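Local coordinates for protein cyclodipeptide synthase, BtCDPS (Bacillus thermoamylovorans, PDB 6ZTU) that probably joins two aminoacyl groups, normally delivered by aminoacyl-tRNAs, into a cyclic dipeptide, as other members of the cyclodipeptide synthase family do, at residues 35-40 with 199-204; 52-57 with 102-107; 71-76 with 170-175; 136-141 with 213-218. One frame throughout, in Å; residues are numbered along the deposited sequence.

Contact 1. Residues 35-40 with 199-204. With 0RE ((2S)-hexane-1,2-diol), chain B.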
# COMPACT_ATOMS: atom_id res chain seq x y z
N PRO A 35 5.27 5.71 -2.64
CA PRO A 35 6.34 6.70 -2.80
C PRO A 35 6.91 6.72 -4.21
O PRO A 35 6.96 5.71 -4.91
CB PRO A 35 7.40 6.22 -1.79
CG PRO A 35 7.24 4.73 -1.79
CD PRO A 35 5.74 4.51 -1.92
N PHE A 36 7.35 7.92 -4.62
CA PHE A 36 7.97 8.13 -5.93
C PHE A 36 7.02 7.76 -7.05
O PHE A 36 7.39 7.15 -8.06
CB PHE A 36 9.30 7.38 -6.03
CG PHE A 36 10.11 7.46 -4.78
CD1 PHE A 36 10.52 8.69 -4.29
CD2 PHE A 36 10.45 6.32 -4.07
CE1 PHE A 36 11.25 8.78 -3.13
CE2 PHE A 36 11.19 6.40 -2.90
CZ PHE A 36 11.59 7.63 -2.43
N ASN A 37 5.76 8.14 -6.87
CA ASN A 37 4.69 7.85 -7.82
C ASN A 37 3.96 9.16 -8.08
O ASN A 37 3.36 9.72 -7.16
CB ASN A 37 3.75 6.78 -7.26
CG ASN A 37 2.64 6.41 -8.22
OD1 ASN A 37 2.17 7.23 -9.00
ND2 ASN A 37 2.22 5.15 -8.18
N SER A 38 4.00 9.64 -9.32
CA SER A 38 3.47 10.96 -9.64
C SER A 38 1.97 11.07 -9.40
O SER A 38 1.46 12.19 -9.27
CB SER A 38 3.78 11.32 -11.09
OG SER A 38 3.63 10.20 -11.94
N LYS A 39 1.26 9.95 -9.34
CA LYS A 39 -0.18 9.97 -9.10
C LYS A 39 -0.54 10.71 -7.81
O LYS A 39 -1.58 11.37 -7.74
CB LYS A 39 -0.71 8.54 -9.05
CG LYS A 39 -2.19 8.42 -8.75
CD LYS A 39 -2.95 8.17 -10.02
CE LYS A 39 -4.40 7.90 -9.77
NZ LYS A 39 -5.09 8.04 -11.07
N PHE A 40 0.31 10.62 -6.79
CA PHE A 40 -0.04 11.12 -5.46
C PHE A 40 0.42 12.56 -5.29
O PHE A 40 1.28 12.90 -4.47
CB PHE A 40 0.53 10.20 -4.39
CG PHE A 40 -0.10 8.84 -4.40
CD1 PHE A 40 -1.30 8.62 -3.75
CD2 PHE A 40 0.48 7.80 -5.10
CE1 PHE A 40 -1.90 7.37 -3.77
CE2 PHE A 40 -0.11 6.55 -5.13
CZ PHE A 40 -1.30 6.33 -4.47
N ALA A 199 -7.05 0.54 0.17
CA ALA A 199 -7.55 1.14 -1.07
C ALA A 199 -6.40 1.68 -1.90
O ALA A 199 -5.54 2.39 -1.39
CB ALA A 199 -8.56 2.26 -0.79
N TYR A 200 -6.41 1.36 -3.19
CA TYR A 200 -5.34 1.73 -4.09
C TYR A 200 -5.94 1.82 -5.48
O TYR A 200 -7.07 1.38 -5.70
CB TYR A 200 -4.19 0.72 -4.03
CG TYR A 200 -2.89 1.22 -4.63
CD1 TYR A 200 -2.23 2.30 -4.08
CD2 TYR A 200 -2.33 0.58 -5.73
CE1 TYR A 200 -1.04 2.76 -4.63
CE2 TYR A 200 -1.15 1.02 -6.28
CZ TYR A 200 -0.50 2.11 -5.73
OH TYR A 200 0.68 2.55 -6.27
N HIS A 201 -5.20 2.40 -6.42
CA HIS A 201 -5.77 2.66 -7.74
C HIS A 201 -5.39 1.62 -8.79
O HIS A 201 -5.75 1.76 -9.96
CB HIS A 201 -5.36 4.05 -8.22
CG HIS A 201 -3.89 4.20 -8.38
ND1 HIS A 201 -3.04 4.36 -7.31
CD2 HIS A 201 -3.10 4.18 -9.48
CE1 HIS A 201 -1.80 4.45 -7.74
NE2 HIS A 201 -1.81 4.35 -9.06
N ARG A 202 -4.68 0.56 -8.39
CA ARG A 202 -4.31 -0.48 -9.33
C ARG A 202 -4.73 -1.83 -8.77
O ARG A 202 -4.81 -2.01 -7.55
CB ARG A 202 -2.80 -0.45 -9.60
CG ARG A 202 -2.33 0.85 -10.26
CD ARG A 202 -2.43 0.84 -11.80
NE ARG A 202 -1.98 -0.43 -12.39
CZ ARG A 202 -2.66 -1.11 -13.31
NH1 ARG A 202 -3.84 -0.65 -13.75
NH2 ARG A 202 -2.18 -2.24 -13.79
N PRO A 203 -5.03 -2.79 -9.64
CA PRO A 203 -5.32 -4.15 -9.16
C PRO A 203 -4.13 -4.74 -8.43
O PRO A 203 -2.98 -4.34 -8.63
CB PRO A 203 -5.62 -4.94 -10.45
CG PRO A 203 -5.89 -3.91 -11.49
CD PRO A 203 -5.11 -2.68 -11.11
N TRP A 204 -4.41 -5.71 -7.58
CA TRP A 204 -3.38 -6.45 -6.84
C TRP A 204 -3.42 -7.90 -7.31
O TRP A 204 -4.24 -8.70 -6.82
CB TRP A 204 -3.62 -6.30 -5.33
CG TRP A 204 -2.64 -7.04 -4.47
CD1 TRP A 204 -1.30 -7.25 -4.71
CD2 TRP A 204 -2.93 -7.67 -3.22
NE1 TRP A 204 -0.75 -7.97 -3.68
CE2 TRP A 204 -1.72 -8.25 -2.75
CE3 TRP A 204 -4.09 -7.80 -2.45
CZ2 TRP A 204 -1.66 -8.95 -1.56
CZ3 TRP A 204 -4.01 -8.50 -1.25
CH2 TRP A 204 -2.81 -9.08 -0.83
O01 0RE B . 1.66 -0.62 -2.55
C02 0RE B . 0.83 0.46 -2.81
C03 0RE B . -0.04 0.71 -1.58
O04 0RE B . -1.11 -0.21 -1.57
C05 0RE B . 0.82 0.57 -0.34
C06 0RE B . 1.95 1.59 -0.36
C07 0RE B . 2.87 1.32 0.82
C08 0RE B . 2.72 2.50 1.77
O HOH W 1 0.50 4.16 -10.48
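No direct hydrogen bond joins Asn37 to His201; a single water does it, accepting from Asn37 ND2 at 3.0 Å and lying in the plane of the imidazole at 2.7 Å from His201 NE2. The amide and imidazole planes stand 75° apart, and ND2 sits at the ring's edge. The other end of the amide is engaged within its own loop: OD1 receives Lys39 N at 2.9 Å, which closes an Asx turn and fixes the rotation of the group that holds the water. Lys39 then runs alongside His201 in the opposing direction, with its methylenes over one imidazole face; CG lies 4.2 Å from the ring centroid, a CH-pi contact. With chi1 at 62°, the histidine ring is folded back over its neighbour, so that His201 ND1 rests 3.6 Å above the centre of the Tyr200 ring. The opposite face of that tyrosine carries the bound hexanediol, whose C02 is 3.5 Å from Tyr200 CE1. Phe40 fills the angle between the two aromatic side chains, its CZ 3.6 Å from Tyr200 CE1, and its ring also meets Tyr44 edge-to-face. Glu180 hydrogen-bonds the diol. Loop 35-40 and segment 199-204 thus meet at the ligand pocket, to which Tyr200 belongs, at the C-terminal ends of neighbouring parallel strands 28-32 and 196-200, the usual place for a binding site in a Rossmann-like fold of the HUP clan.

Contact 2. Residues 52-57 with 102-107; sequences SSKNFK and RKNGRE
Arg106 reaches past Ser53 with its guanidinium edge turned to three backbone carbonyls in the last turn of helix 42-55 and just past it. NH2 serves two of them, Ser53 O at 2.7 Å and Phe56 O at 2.8 Å, while NH1 gives a hydrogen to Lys57 O, also at 2.8 Å. The three oxygens are approached differently: the bond to Phe56 O runs nearly along the C=O axis (178°), that to Ser53 O arrives at 121°, and the one to Lys57 O comes from above the carbonyl plane. A bend at chi2 (-85°) turns the arginine chain across the serine, leaving Arg106 CG 3.6 Å from Ser53 OG. That hydroxyl has its polar partner in its own helix, Ile49 O, and so meets Arg106 and Asn104 by packing. Asn104 lies against the serine from the other segment, its OD1 3.3 Å from Ser53 CB and its CB 3.4 Å from Ser53 OG; its ND2 is bonded to Ala100 O and Asp50 OD1. Three hydrogen bonds at the guanidinium edge fix its rotation, and its positive charge probably suits the carbonyl-rich C-terminal end of the helix. Gly105, at positive phi, is the C-prime residue of a Schellman motif that ends helix 79-103. The arrangement is an arginine side chain hydrogen-bonded to carbonyls at and just past one helix C-terminus, from the residue whose own N-H, bonded to Leu101 O, closes another helix's Schellman motif.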
# COMPACT_ATOMS: atom_id res chain seq x y z
N SER A 52 -12.90 9.61 1.27
CA SER A 52 -12.90 8.65 2.37
C SER A 52 -13.64 9.21 3.58
O SER A 52 -14.38 8.49 4.25
CB SER A 52 -11.47 8.30 2.77
OG SER A 52 -10.86 7.51 1.76
N SER A 53 -13.41 10.49 3.87
CA SER A 53 -14.03 11.12 5.03
C SER A 53 -15.54 11.17 4.90
O SER A 53 -16.25 11.16 5.91
CB SER A 53 -13.47 12.54 5.22
OG SER A 53 -12.08 12.53 5.47
N LYS A 54 -16.06 11.24 3.67
CA LYS A 54 -17.50 11.26 3.49
C LYS A 54 -18.11 9.88 3.61
O LYS A 54 -19.27 9.75 4.01
CB LYS A 54 -17.86 11.86 2.13
CG LYS A 54 -18.24 13.33 2.19
CD LYS A 54 -17.19 14.15 2.94
CE LYS A 54 -17.60 15.61 3.03
NZ LYS A 54 -18.29 16.03 1.78
N ASN A 55 -17.35 8.84 3.28
CA ASN A 55 -17.90 7.50 3.15
C ASN A 55 -17.66 6.61 4.35
O ASN A 55 -18.52 5.79 4.67
CB ASN A 55 -17.31 6.83 1.90
CG ASN A 55 -18.03 7.25 0.62
OD1 ASN A 55 -19.05 6.67 0.26
ND2 ASN A 55 -17.48 8.24 -0.06
N PHE A 56 -16.52 6.73 5.03
CA PHE A 56 -16.12 5.73 6.01
C PHE A 56 -16.17 6.27 7.44
O PHE A 56 -15.94 7.46 7.68
CB PHE A 56 -14.70 5.23 5.71
CG PHE A 56 -14.63 4.36 4.50
CD1 PHE A 56 -14.49 4.92 3.24
CD2 PHE A 56 -14.75 2.99 4.62
CE1 PHE A 56 -14.44 4.11 2.11
CE2 PHE A 56 -14.70 2.18 3.51
CZ PHE A 56 -14.55 2.74 2.25
N LYS A 57 -16.44 5.36 8.38
CA LYS A 57 -16.45 5.74 9.79
C LYS A 57 -15.06 6.14 10.27
O LYS A 57 -14.91 7.11 11.03
CB LYS A 57 -16.98 4.58 10.63
CG LYS A 57 -18.43 4.23 10.36
CD LYS A 57 -18.90 3.13 11.29
CE LYS A 57 -20.14 2.43 10.74
NZ LYS A 57 -20.66 1.43 11.71
N ARG A 102 -7.22 17.22 8.51
CA ARG A 102 -7.62 18.34 9.35
C ARG A 102 -8.79 19.10 8.73
O ARG A 102 -9.75 19.44 9.43
CB ARG A 102 -6.43 19.27 9.57
CG ARG A 102 -6.77 20.54 10.33
CD ARG A 102 -5.52 21.19 10.92
NE ARG A 102 -4.36 21.08 10.03
CZ ARG A 102 -4.11 21.89 9.01
NH1 ARG A 102 -4.95 22.88 8.72
NH2 ARG A 102 -3.03 21.71 8.26
N LYS A 103 -8.74 19.33 7.42
CA LYS A 103 -9.84 19.99 6.72
C LYS A 103 -11.17 19.28 6.96
O LYS A 103 -12.22 19.92 7.06
CB LYS A 103 -9.52 20.06 5.23
CG LYS A 103 -10.59 20.73 4.38
CD LYS A 103 -10.18 20.72 2.91
CE LYS A 103 -10.36 19.33 2.30
NZ LYS A 103 -9.83 19.25 0.90
N ASN A 104 -11.14 17.95 7.05
CA ASN A 104 -12.35 17.16 7.25
C ASN A 104 -12.68 16.93 8.72
O ASN A 104 -13.58 16.13 9.01
CB ASN A 104 -12.22 15.80 6.55
CG ASN A 104 -12.36 15.90 5.06
OD1 ASN A 104 -13.47 15.79 4.54
ND2 ASN A 104 -11.25 16.08 4.35
N GLY A 105 -11.97 17.56 9.64
CA GLY A 105 -12.23 17.33 11.05
C GLY A 105 -11.88 15.93 11.51
O GLY A 105 -12.49 15.44 12.47
N ARG A 106 -10.91 15.29 10.87
CA ARG A 106 -10.53 13.91 11.14
C ARG A 106 -9.25 13.84 11.96
O ARG A 106 -8.37 14.69 11.84
CB ARG A 106 -10.32 13.15 9.83
CG ARG A 106 -11.58 12.92 9.01
CD ARG A 106 -12.27 11.68 9.50
NE ARG A 106 -13.51 11.42 8.77
CZ ARG A 106 -14.21 10.30 8.91
NH1 ARG A 106 -13.80 9.37 9.76
NH2 ARG A 106 -15.33 10.13 8.23
N GLU A 107 -9.13 12.77 12.75
CA GLU A 107 -7.87 12.50 13.45
C GLU A 107 -6.74 12.33 12.45
O GLU A 107 -6.92 11.75 11.37
CB GLU A 107 -8.00 11.24 14.29
CG GLU A 107 -9.13 11.26 15.29
CD GLU A 107 -8.63 11.22 16.72
OE1 GLU A 107 -9.18 10.44 17.53
OE2 GLU A 107 -7.67 11.97 17.02

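Contact 3. Residues 71-76 with 170-175; sequences LLEALG and LFHAVK
The polar part of this contact is one strong hydrogen bond, from His172 NE2 to Glu73 OE1 at 2.6 Å. It is fairly straight, with an angle of 163° at the hydrogen, and the oxygen lies almost exactly in the imidazole plane. On the glutamate side it is less regular: OE1 is met on its anti side, 27° out of the carboxylate plane, and the two flat groups are inclined by 31°. His172 CG stands anti to the backbone N, which carries the ring across the gap between the helices. NE2 also comes within 3.5 Å of Glu73 CB, so the ring edge lies along the root of the glutamate as well as at its head.

The apolar part is two alanines and the end of a leucine. Ala173 CB touches Leu71 CD2 at 3.9 Å and Ala74 CB at 4.4 Å, and the backbones come close, with 5.2 Å between the CA atoms of Leu71 and Ala173. Ser147 of helix 137-157 also touches Ala173, and Arg154 of that helix packs on Leu71.

OE1 also has a salt bridge with Lys69, and OE2 is hydrogen-bonded to Thr79. With NE2 donating, the ring carries a hydrogen there; the carboxylate would favour that state and might raise the pKa of the imidazole, an effect Lys69 would temper. The bond ties helix 68-74 to helix 167-191 beside their close alanine packing.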
# COMPACT_ATOMS: atom_id res chain seq x y z
N LEU A 71 13.93 0.78 -3.15
CA LEU A 71 13.44 1.01 -4.50
C LEU A 71 14.38 1.92 -5.27
O LEU A 71 14.61 1.73 -6.46
CB LEU A 71 12.03 1.62 -4.46
CG LEU A 71 10.95 0.82 -3.72
CD1 LEU A 71 9.64 1.57 -3.79
CD2 LEU A 71 10.79 -0.59 -4.30
N LEU A 72 14.95 2.91 -4.58
CA LEU A 72 15.92 3.79 -5.22
C LEU A 72 17.30 3.13 -5.32
O LEU A 72 17.94 3.21 -6.37
CB LEU A 72 16.00 5.12 -4.45
CG LEU A 72 14.69 5.91 -4.29
CD1 LEU A 72 14.90 7.14 -3.41
CD2 LEU A 72 14.08 6.30 -5.63
N GLU A 73 17.74 2.45 -4.26
CA GLU A 73 19.03 1.77 -4.28
C GLU A 73 19.10 0.75 -5.41
O GLU A 73 20.18 0.51 -5.97
CB GLU A 73 19.29 1.09 -2.94
CG GLU A 73 19.48 2.08 -1.80
CD GLU A 73 19.67 1.39 -0.48
OE1 GLU A 73 19.13 0.29 -0.29
OE2 GLU A 73 20.37 1.96 0.38
N ALA A 74 17.97 0.13 -5.75
CA ALA A 74 17.97 -0.84 -6.84
C ALA A 74 18.06 -0.16 -8.19
O ALA A 74 18.59 -0.73 -9.15
CB ALA A 74 16.73 -1.73 -6.76
N LEU A 75 17.53 1.06 -8.31
CA LEU A 75 17.62 1.83 -9.54
C LEU A 75 18.88 2.70 -9.59
O LEU A 75 18.84 3.82 -10.12
CB LEU A 75 16.37 2.70 -9.74
CG LEU A 75 15.06 1.93 -9.92
CD1 LEU A 75 13.84 2.84 -9.92
CD2 LEU A 75 15.11 1.11 -11.19
N GLY A 76 19.98 2.22 -9.01
CA GLY A 76 21.20 2.99 -8.94
C GLY A 76 21.03 4.31 -8.20
O GLY A 76 21.01 5.38 -8.82
N LEU A 170 15.77 -7.06 -8.16
CA LEU A 170 14.49 -7.59 -7.69
C LEU A 170 14.56 -8.03 -6.24
O LEU A 170 13.62 -7.78 -5.46
CB LEU A 170 14.05 -8.78 -8.56
CG LEU A 170 13.66 -8.49 -10.00
CD1 LEU A 170 13.36 -9.80 -10.74
CD2 LEU A 170 12.47 -7.56 -10.06
N PHE A 171 15.64 -8.71 -5.86
CA PHE A 171 15.73 -9.21 -4.49
C PHE A 171 16.00 -8.09 -3.50
O PHE A 171 15.61 -8.20 -2.34
CB PHE A 171 16.80 -10.30 -4.40
CG PHE A 171 16.28 -11.68 -4.73
CD1 PHE A 171 15.76 -12.48 -3.73
CD2 PHE A 171 16.29 -12.15 -6.03
CE1 PHE A 171 15.28 -13.74 -4.02
CE2 PHE A 171 15.80 -13.41 -6.33
CZ PHE A 171 15.30 -14.21 -5.32
N HIS A 172 16.64 -7.00 -3.94
CA HIS A 172 16.80 -5.86 -3.05
C HIS A 172 15.48 -5.14 -2.83
O HIS A 172 15.10 -4.84 -1.70
CB HIS A 172 17.86 -4.90 -3.59
CG HIS A 172 18.31 -3.87 -2.60
ND1 HIS A 172 18.93 -4.20 -1.42
CD2 HIS A 172 18.22 -2.52 -2.61
CE1 HIS A 172 19.21 -3.10 -0.75
NE2 HIS A 172 18.79 -2.06 -1.45
N ALA A 173 14.76 -4.86 -3.93
CA ALA A 173 13.48 -4.16 -3.83
C ALA A 173 12.37 -5.02 -3.23
O ALA A 173 11.37 -4.47 -2.75
CB ALA A 173 13.05 -3.67 -5.21
N VAL A 174 12.48 -6.35 -3.25
CA VAL A 174 11.40 -7.16 -2.69
C VAL A 174 11.34 -7.01 -1.17
O VAL A 174 10.31 -7.33 -0.56
CB VAL A 174 11.51 -8.64 -3.13
CG1 VAL A 174 12.49 -9.40 -2.26
CG2 VAL A 174 10.13 -9.32 -3.13
N LYS A 175 12.40 -6.49 -0.55
CA LYS A 175 12.31 -6.19 0.88
C LYS A 175 11.21 -5.18 1.16
O LYS A 175 10.56 -5.24 2.21
CB LYS A 175 13.67 -5.71 1.39
CG LYS A 175 14.70 -6.83 1.42
CD LYS A 175 16.10 -6.31 1.68
CE LYS A 175 17.10 -7.43 1.56
NZ LYS A 175 16.67 -8.60 2.38

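Contact 4. Residues 136-141 with 213-218; sequences DEKFRK and SEFYIK
Phe139 holds its CG anti to the backbone N (chi1 -175°), whereas Phe215 has CG anti to its carbonyl carbon (chi1 -50°), and these settings bring the rings together edge-to-face. The edge of Phe139 points at the face of Phe215, with centroids 5.4 Å apart and planes at 74°. Ile217 CG1 then lies over one face of Phe139, 4.1 Å from its centroid in a CH-pi contact, while Tyr132 of helix 120-135 packs against both Phe139 and Ile217. Asp136, at the N-cap of helix 137-157, takes the amide of Lys138 with OD1. Its OD2 sits in the plane of the Phe215 ring, at the edge, 3.6 Å from CD1, and receives hydrogens from two waters: one also donates to Glu214 O, the other accepts from Tyr216 N. Lys138 passes beside the same ring, its CG 3.7 Å from Phe215 CE1, and bends at its last torsion to salt-bridge Glu214 OE1 with NZ at 3.1 Å; Asn212 holds OE2. Polar groups thus border a buried aromatic pair: the capping carboxylate is probably steadied by the helix's N-terminal end and the waters, and the lysine's charge is balanced by Glu214.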
# COMPACT_ATOMS: atom_id res chain seq x y z
N ASP A 136 8.06 -21.32 -0.42
CA ASP A 136 7.10 -21.60 -1.49
C ASP A 136 7.53 -20.84 -2.74
O ASP A 136 7.29 -19.63 -2.84
CB ASP A 136 5.67 -21.21 -1.10
CG ASP A 136 4.66 -21.48 -2.22
OD1 ASP A 136 5.06 -21.97 -3.28
OD2 ASP A 136 3.45 -21.21 -2.04
N GLU A 137 8.13 -21.56 -3.70
CA GLU A 137 8.61 -20.91 -4.92
C GLU A 137 7.50 -20.15 -5.64
O GLU A 137 7.77 -19.14 -6.30
CB GLU A 137 9.21 -21.96 -5.87
CG GLU A 137 9.83 -21.35 -7.14
CD GLU A 137 8.81 -21.08 -8.23
OE1 GLU A 137 7.73 -21.71 -8.18
OE2 GLU A 137 9.07 -20.23 -9.10
N LYS A 138 6.26 -20.64 -5.56
CA LYS A 138 5.14 -19.97 -6.21
C LYS A 138 4.86 -18.62 -5.56
O LYS A 138 4.66 -17.61 -6.25
CB LYS A 138 3.90 -20.86 -6.16
CG LYS A 138 2.68 -20.33 -6.88
CD LYS A 138 1.49 -21.26 -6.58
CE LYS A 138 0.18 -20.68 -7.04
NZ LYS A 138 0.02 -20.74 -8.52
N PHE A 139 4.87 -18.58 -4.24
CA PHE A 139 4.68 -17.31 -3.54
C PHE A 139 5.87 -16.37 -3.77
O PHE A 139 5.69 -15.17 -4.01
CB PHE A 139 4.49 -17.58 -2.05
CG PHE A 139 4.17 -16.36 -1.25
CD1 PHE A 139 2.93 -15.73 -1.39
CD2 PHE A 139 5.10 -15.84 -0.36
CE1 PHE A 139 2.63 -14.60 -0.64
CE2 PHE A 139 4.80 -14.70 0.40
CZ PHE A 139 3.57 -14.09 0.25
N ARG A 140 7.08 -16.93 -3.72
CA ARG A 140 8.29 -16.15 -4.00
C ARG A 140 8.19 -15.50 -5.37
O ARG A 140 8.49 -14.31 -5.54
CB ARG A 140 9.51 -17.07 -3.90
CG ARG A 140 10.89 -16.42 -3.95
CD ARG A 140 11.92 -17.55 -3.88
NE ARG A 140 13.31 -17.14 -3.91
CZ ARG A 140 14.03 -16.86 -2.82
NH1 ARG A 140 13.48 -16.93 -1.62
NH2 ARG A 140 15.30 -16.51 -2.94
N LYS A 141 7.76 -16.27 -6.38
CA LYS A 141 7.64 -15.73 -7.73
C LYS A 141 6.67 -14.56 -7.78
O LYS A 141 6.95 -13.54 -8.42
CB LYS A 141 7.20 -16.86 -8.67
CG LYS A 141 7.18 -16.51 -10.15
CD LYS A 141 6.87 -17.77 -10.98
CE LYS A 141 6.82 -17.46 -12.49
NZ LYS A 141 5.68 -16.57 -12.86
N SER A 213 -7.29 -19.02 -3.34
CA SER A 213 -6.81 -20.06 -2.42
C SER A 213 -5.58 -20.80 -2.94
O SER A 213 -5.47 -22.02 -2.82
CB SER A 213 -7.93 -21.06 -2.09
OG SER A 213 -9.12 -20.39 -1.76
N GLU A 214 -4.64 -20.05 -3.53
CA GLU A 214 -3.46 -20.64 -4.14
C GLU A 214 -2.26 -20.74 -3.20
O GLU A 214 -1.24 -21.33 -3.59
CB GLU A 214 -3.08 -19.83 -5.40
CG GLU A 214 -4.11 -20.01 -6.54
CD GLU A 214 -3.77 -19.24 -7.78
OE1 GLU A 214 -2.56 -19.03 -8.06
OE2 GLU A 214 -4.70 -18.83 -8.50
N PHE A 215 -2.35 -20.21 -1.98
CA PHE A 215 -1.23 -20.22 -1.04
C PHE A 215 -1.71 -20.53 0.36
O PHE A 215 -2.89 -20.39 0.68
CB PHE A 215 -0.49 -18.87 -0.99
CG PHE A 215 -0.13 -18.32 -2.32
CD1 PHE A 215 1.02 -18.76 -2.97
CD2 PHE A 215 -0.90 -17.34 -2.91
CE1 PHE A 215 1.37 -18.24 -4.18
CE2 PHE A 215 -0.54 -16.82 -4.15
CZ PHE A 215 0.60 -17.27 -4.77
N TYR A 216 -0.76 -20.90 1.22
CA TYR A 216 -1.05 -20.96 2.64
C TYR A 216 -1.11 -19.57 3.24
O TYR A 216 -1.72 -19.41 4.30
CB TYR A 216 -0.01 -21.83 3.35
CG TYR A 216 -0.19 -23.30 3.03
CD1 TYR A 216 -1.41 -23.93 3.26
CD2 TYR A 216 0.84 -24.04 2.48
CE1 TYR A 216 -1.58 -25.27 2.96
CE2 TYR A 216 0.68 -25.37 2.18
CZ TYR A 216 -0.54 -25.98 2.41
OH TYR A 216 -0.73 -27.31 2.12
N ILE A 217 -0.54 -18.57 2.57
CA ILE A 217 -0.78 -17.17 2.91
C ILE A 217 -2.22 -16.82 2.59
O ILE A 217 -2.68 -17.01 1.45
CB ILE A 217 0.19 -16.25 2.15
CG1 ILE A 217 1.62 -16.39 2.68
CG2 ILE A 217 -0.28 -14.78 2.19
CD1 ILE A 217 1.90 -15.56 3.89
N LYS A 218 -2.95 -16.29 3.57
CA LYS A 218 -4.33 -15.86 3.40
C LYS A 218 -4.51 -14.43 3.91
O LYS A 218 -3.82 -14.00 4.83
CB LYS A 218 -5.31 -16.76 4.18
CG LYS A 218 -5.57 -18.12 3.58
CD LYS A 218 -6.59 -18.88 4.42
CE LYS A 218 -7.98 -18.26 4.28
NZ LYS A 218 -9.04 -19.28 4.53
O HOH W 2 1.13 -22.48 -2.94
O HOH W 3 1.94 -21.66 0.22

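Overall arrangement
Contacts 2, 3 and 4 are partly buried, whereas contact 1 lies at the surface although it is nearest the centre of the chain, beside the diol pocket. Contact 1 joins a loop to a strand end through water and ring packing. Contact 2 grips backbone carbonyls with a guanidinium, contact 3 pairs a histidine with a carboxylate, and contact 4 combines aromatic packing with a peripheral salt bridge. Contacts 1 and 3 touch where Phe36 packs on Leu72; contacts 3 and 4 meet between Phe171 and Arg140, on successive helices 167-191 and 137-157. Contact 2 is far from both contacts 3 and 4, across the chain's centre, with centres about 35 and 36 Å away.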